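Local coordinates for cerato-platanin-like protein (Moniliophthora perniciosa, PDB 3SUL) that is of unknown function but belongs to the secreted cerato-platanin family, with a double-psi beta-barrel fold, at residues 21-26 against 50-55. Residues are numbered along the deposited sequence; the frame is centred on the assembly and turned at random.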
loop_
_atom_site.group_PDB
_atom_site.type_symbol
_atom_site.label_atom_id
_atom_site.label_comp_id
_atom_site.label_asym_id
_atom_site.label_seq_id
_atom_site.Cartn_x
_atom_site.Cartn_y
_atom_site.Cartn_z
ATOM N N THR A 21 5.393 -4.972 -12.614
ATOM C CA THR A 21 3.974 -5.038 -13.030
ATOM C C THR A 21 3.248 -3.807 -12.555
ATOM O O THR A 21 2.043 -3.736 -12.725
ATOM C CB THR A 21 3.287 -6.251 -12.417
ATOM O OG1 THR A 21 3.248 -6.151 -10.977
ATOM C CG2 THR A 21 4.037 -7.571 -12.817
ATOM N N VAL A 22 3.951 -2.923 -11.840
ATOM C CA VAL A 22 3.320 -1.753 -11.252
ATOM C C VAL A 22 3.997 -0.470 -11.705
ATOM O O VAL A 22 5.035 -0.445 -12.360
ATOM C CB VAL A 22 3.235 -1.822 -9.655
ATOM C CG1 VAL A 22 2.398 -2.951 -9.177
ATOM C CG2 VAL A 22 4.674 -1.888 -9.003
ATOM N N ALA A 23 3.370 0.669 -11.370
ATOM C CA ALA A 23 3.866 1.949 -11.803
ATOM C C ALA A 23 5.178 2.142 -11.179
ATOM O O ALA A 23 6.043 2.736 -11.786
ATOM C CB ALA A 23 2.942 3.112 -11.336
ATOM N N CYS A 24 5.374 1.583 -9.963
ATOM C CA CYS A 24 6.597 1.882 -9.284
ATOM C C CYS A 24 7.643 0.809 -9.525
ATOM O O CYS A 24 8.138 0.190 -8.624
ATOM C CB CYS A 24 6.365 2.036 -7.806
ATOM S SG CYS A 24 5.208 3.397 -7.485
ATOM N N SER A 25 8.026 0.700 -10.775
ATOM C CA SER A 25 8.867 -0.395 -11.245
ATOM C C SER A 25 10.278 0.094 -11.238
ATOM O O SER A 25 10.959 0.158 -10.183
ATOM C CB SER A 25 8.359 -0.799 -12.614
ATOM O OG SER A 25 8.324 0.362 -13.500
ATOM N N ASP A 26 10.797 0.468 -12.399
ATOM C CA ASP A 26 12.133 1.009 -12.485
ATOM C C ASP A 26 12.099 2.547 -12.512
ATOM O O ASP A 26 11.108 3.133 -12.042
ATOM C CB ASP A 26 12.908 0.406 -13.665
ATOM C CG ASP A 26 12.210 0.617 -14.974
ATOM O OD1 ASP A 26 11.120 1.194 -14.943
ATOM O OD2 ASP A 26 12.756 0.159 -15.975
ATOM N N ASP A 50 -3.740 6.678 -4.310
ATOM C CA ASP A 50 -4.121 7.616 -5.351
ATOM C C ASP A 50 -3.147 8.777 -5.517
ATOM O O ASP A 50 -3.300 9.592 -6.418
ATOM C CB ASP A 50 -5.578 8.056 -5.184
ATOM C CG ASP A 50 -5.853 8.742 -3.836
ATOM O OD1 ASP A 50 -4.903 9.261 -3.187
ATOM O OD2 ASP A 50 -7.073 8.771 -3.503
ATOM N N THR A 51 -2.126 8.849 -4.668
ATOM C CA THR A 51 -1.017 9.820 -4.831
ATOM C C THR A 51 -0.025 9.419 -5.944
ATOM O O THR A 51 0.825 10.203 -6.368
ATOM C CB THR A 51 -0.162 9.958 -3.543
ATOM O OG1 THR A 51 0.187 8.653 -3.071
ATOM C CG2 THR A 51 -0.918 10.615 -2.453
ATOM N N ILE A 52 -0.104 8.160 -6.335
ATOM C CA ILE A 52 0.668 7.631 -7.431
ATOM C C ILE A 52 -0.226 7.623 -8.639
ATOM O O ILE A 52 -1.277 6.917 -8.687
ATOM C CB ILE A 52 1.197 6.207 -7.098
ATOM C CG1 ILE A 52 2.171 6.333 -5.935
ATOM C CG2 ILE A 52 1.835 5.465 -8.334
ATOM C CD1 ILE A 52 2.461 4.978 -5.329
ATOM N N THR A 53 0.236 8.367 -9.622
ATOM C CA THR A 53 -0.561 8.639 -10.849
ATOM C C THR A 53 -0.016 7.945 -12.041
ATOM O O THR A 53 -0.753 7.695 -12.990
ATOM C CB THR A 53 -0.770 10.214 -11.171
ATOM O OG1 THR A 53 0.458 10.901 -11.418
ATOM C CG2 THR A 53 -1.481 10.892 -10.019
ATOM N N GLY A 54 1.283 7.640 -12.013
ATOM C CA GLY A 54 1.868 6.848 -13.071
ATOM C C GLY A 54 3.306 6.448 -12.774
ATOM O O GLY A 54 3.848 6.684 -11.666
ATOM N N TRP A 55 3.898 5.825 -13.772
ATOM C CA TRP A 55 5.250 5.349 -13.722
ATOM C C TRP A 55 6.230 6.358 -13.160
ATOM O O TRP A 55 6.215 7.551 -13.529
ATOM C CB TRP A 55 5.691 4.855 -15.110
ATOM C CG TRP A 55 7.053 4.321 -15.067
ATOM C CD1 TRP A 55 7.428 3.066 -14.649
ATOM C CD2 TRP A 55 8.241 5.050 -15.334
ATOM N NE1 TRP A 55 8.771 2.976 -14.718
ATOM C CE2 TRP A 55 9.305 4.182 -15.118
ATOM C CE3 TRP A 55 8.507 6.368 -15.796
ATOM C CZ2 TRP A 55 10.616 4.575 -15.292
ATOM C CZ3 TRP A 55 9.828 6.779 -15.971
ATOM C CH2 TRP A 55 10.880 5.869 -15.713
#
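Trp55 turns the nitrogen-bearing edge of its indole to Asp26, and the meeting illustrates how one polar edge can join two irregular loops. NE1 of Trp55 donates to OD1 of Asp26 over 3.0 Å in a bent bond, 142° at the hydrogen; the oxygen lies close to the ring plane and is approached nearly along its C-O axis, with carboxylate and indole planes 80° apart. Asp26 OD1 also accepts from Ser25 OG at 3.3 Å, this donor standing above the carboxylate plane, so two donors hold one oxygen. Ser25 OG, set between its own backbone N and carbonyl carbon, comes within 2.9 Å of Trp55 NE1 at the same edge of the ring. Without the hydroxyl, as with an alanine here, Asp26 OD1 would probably lose its second donor and the carboxylate be freer to turn. Nearer the backbone, CA of Trp55 makes a C-H...O contact with Ala23 O at 3.3 Å, while CG of Trp55, anti to its backbone N (chi1 -178°), carries the ring past that carbonyl, so that its NE1 edge reaches Ser25 and Asp26. Ala23 CB packs on the Gly54 carbonyl carbon at 3.7 Å and meets Ile52 CG2 less closely. Deeper in, Cys24, centre of an inverse gamma turn, lays SG against Ile52 CD1 at 3.8 Å; the same sulfur is bonded to Cys60, while Ile52 also touches Val82. Apolar packing beside a disulfide, with the Trp55-Asp26 hydrogen bond at the more exposed end, thus joins the loops before and after strand 45-49 in this double-psi beta-barrel of the cerato-platanin family.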